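Local structure of CRISPR-associated protein Cse2 (Thermus thermophilus, 2ZCA) at residues A67-K72 against I126-L131. The protein belongs to the CasB/Cse2 family and probably serves CRISPR-based adaptive immunity against mobile genetic elements such as viruses and plasmids. Sequence-based numbering, arbitrary orientation.
Sequences ALYALK and IDFARL
A helix-helix junction in the core of this all-helical Cse2 fold is made where the first residue of helix 128-136, Phe128, packs against Leu68 and Tyr69 in the last turn of helix 56-71 and Lys72 just beyond it. With CG beside the backbone N and anti to the carbonyl carbon (chi1 -75°), Phe128 sends its ring to the backbone of the other helix, where Leu68 O lies 3.6 Å from Phe128 CZ. Tyr69 CA stands over one face of the Phe128 ring, 3.9 Å from its centroid and 24° off the normal, which meets the geometry of a CH-pi contact; Ile126 CG1, from the same segment as Phe128, lies over the opposite face, offset toward the rim. Tyr69 also turns the edge of its ring to the Phe128 face: centroids 5.5 Å apart and planes at 70° define a T-shaped pair, with Tyr69 CD2 3.9 Å from Phe128 CD2. Lys72 sets CB at the ring edge, 3.9 Å from Phe128 CZ, before its chain bends at chi2 and carries NZ to hydrogen bonds with Val122 O and Gly124 O. Leu68 CB lies 4.0 Å from Phe128 CE1, while Leu68 CD1 meets Leu131 CD2 at 4.2 Å, the two leucines crossing at about a right angle. Asp127 N-caps helix 128-136, its OD1 accepting from Arg130 N, and its OD2 bonds Gly79 N, tying that helix start to the loop after helix 56-71. No hydrogen bond spans the two segments; the ring packs on backbone and side chains by van der Waals and aromatic contacts, whereas Lys72 NZ and Asp127 OD2 bond other parts of the chain.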
loop_
_atom_site.group_PDB
_atom_site.type_symbol
_atom_site.label_atom_id
_atom_site.label_comp_id
_atom_site.label_asym_id
_atom_site.label_seq_id
_atom_site.Cartn_x
_atom_site.Cartn_y
_atom_site.Cartn_z
ATOM N N ALA A 67 1.005 6.977 0.377
ATOM C CA ALA A 67 2.016 7.203 1.407
ATOM C C ALA A 67 3.123 6.155 1.332
ATOM O O ALA A 67 4.308 6.480 1.440
ATOM C CB ALA A 67 1.374 7.187 2.791
ATOM N N LEU A 68 2.740 4.896 1.147
ATOM C CA LEU A 68 3.725 3.822 1.067
ATOM C C LEU A 68 4.528 3.912 -0.227
ATOM O O LEU A 68 5.709 3.553 -0.269
ATOM C CB LEU A 68 3.023 2.465 1.188
ATOM C CG LEU A 68 2.337 2.282 2.550
ATOM C CD1 LEU A 68 1.484 1.025 2.551
ATOM C CD2 LEU A 68 3.394 2.222 3.652
ATOM N N TYR A 69 3.882 4.398 -1.280
ATOM C CA TYR A 69 4.535 4.571 -2.574
ATOM C C TYR A 69 5.635 5.619 -2.410
ATOM O O TYR A 69 6.748 5.451 -2.903
ATOM C CB TYR A 69 3.488 5.014 -3.607
ATOM C CG TYR A 69 4.011 5.390 -4.977
ATOM C CD1 TYR A 69 4.446 6.690 -5.253
ATOM C CD2 TYR A 69 4.011 4.464 -6.016
ATOM C CE1 TYR A 69 4.857 7.055 -6.540
ATOM C CE2 TYR A 69 4.419 4.817 -7.301
ATOM C CZ TYR A 69 4.839 6.112 -7.557
ATOM O OH TYR A 69 5.224 6.457 -8.836
ATOM N N ALA A 70 5.320 6.699 -1.700
ATOM C CA ALA A 70 6.291 7.758 -1.462
ATOM C C ALA A 70 7.447 7.256 -0.594
ATOM O O ALA A 70 8.609 7.591 -0.844
ATOM C CB ALA A 70 5.604 8.950 -0.797
ATOM N N LEU A 71 7.130 6.456 0.421
ATOM C CA LEU A 71 8.145 5.906 1.315
ATOM C C LEU A 71 9.196 5.141 0.513
ATOM O O LEU A 71 10.394 5.192 0.823
ATOM C CB LEU A 71 7.499 4.970 2.345
ATOM C CG LEU A 71 8.446 4.202 3.279
ATOM C CD1 LEU A 71 9.190 5.182 4.179
ATOM C CD2 LEU A 71 7.652 3.204 4.119
ATOM N N LYS A 72 8.739 4.440 -0.522
ATOM C CA LYS A 72 9.619 3.658 -1.383
ATOM C C LYS A 72 10.069 4.468 -2.597
ATOM O O LYS A 72 10.605 3.923 -3.566
ATOM C CB LYS A 72 8.903 2.376 -1.834
ATOM C CG LYS A 72 8.810 1.304 -0.749
ATOM C CD LYS A 72 10.165 0.627 -0.538
ATOM C CE LYS A 72 10.117 -0.415 0.576
ATOM N NZ LYS A 72 11.422 -1.116 0.741
ATOM N N ILE A 126 8.017 -2.915 -4.570
ATOM C CA ILE A 126 6.919 -3.870 -4.570
ATOM C C ILE A 126 5.850 -3.426 -5.560
ATOM O O ILE A 126 5.911 -2.315 -6.098
ATOM C CB ILE A 126 6.288 -3.994 -3.165
ATOM C CG1 ILE A 126 5.748 -2.638 -2.712
ATOM C CG2 ILE A 126 7.323 -4.513 -2.179
ATOM C CD1 ILE A 126 4.952 -2.701 -1.412
ATOM N N ASP A 127 4.876 -4.299 -5.799
ATOM C CA ASP A 127 3.788 -4.020 -6.731
ATOM C C ASP A 127 2.714 -3.203 -6.020
ATOM O O ASP A 127 1.900 -3.755 -5.279
ATOM C CB ASP A 127 3.182 -5.338 -7.239
ATOM C CG ASP A 127 2.246 -5.142 -8.429
ATOM O OD1 ASP A 127 1.484 -4.156 -8.444
ATOM O OD2 ASP A 127 2.260 -5.991 -9.346
ATOM N N PHE A 128 2.711 -1.892 -6.257
ATOM C CA PHE A 128 1.745 -1.001 -5.621
ATOM C C PHE A 128 0.351 -1.065 -6.227
ATOM O O PHE A 128 -0.625 -0.665 -5.594
ATOM C CB PHE A 128 2.283 0.431 -5.642
ATOM C CG PHE A 128 3.374 0.667 -4.639
ATOM C CD1 PHE A 128 3.072 0.805 -3.287
ATOM C CD2 PHE A 128 4.707 0.705 -5.032
ATOM C CE1 PHE A 128 4.084 0.975 -2.339
ATOM C CE2 PHE A 128 5.727 0.875 -4.090
ATOM C CZ PHE A 128 5.414 1.009 -2.745
ATOM N N ALA A 129 0.252 -1.577 -7.448
ATOM C CA ALA A 129 -1.040 -1.716 -8.098
ATOM C C ALA A 129 -1.783 -2.851 -7.395
ATOM O O ALA A 129 -2.938 -2.701 -7.001
ATOM C CB ALA A 129 -0.854 -2.034 -9.577
ATOM N N ARG A 130 -1.111 -3.986 -7.229
ATOM C CA ARG A 130 -1.723 -5.125 -6.549
ATOM C C ARG A 130 -1.943 -4.787 -5.079
ATOM O O ARG A 130 -2.904 -5.239 -4.465
ATOM C CB ARG A 130 -0.839 -6.380 -6.675
ATOM C CG ARG A 130 -1.406 -7.625 -5.980
ATOM C CD ARG A 130 -2.866 -7.910 -6.369
ATOM N NE ARG A 130 -3.041 -8.266 -7.776
ATOM C CZ ARG A 130 -2.902 -9.494 -8.274
ATOM N NH1 ARG A 130 -2.584 -10.509 -7.480
ATOM N NH2 ARG A 130 -3.095 -9.708 -9.568
ATOM N N LEU A 131 -1.056 -3.982 -4.504
ATOM C CA LEU A 131 -1.219 -3.614 -3.105
ATOM C C LEU A 131 -2.554 -2.890 -2.886
ATOM O O LEU A 131 -3.280 -3.190 -1.939
ATOM C CB LEU A 131 -0.059 -2.728 -2.635
ATOM C CG LEU A 131 -0.124 -2.335 -1.154
ATOM C CD1 LEU A 131 -0.184 -3.596 -0.290
ATOM C CD2 LEU A 131 1.092 -1.491 -0.779
#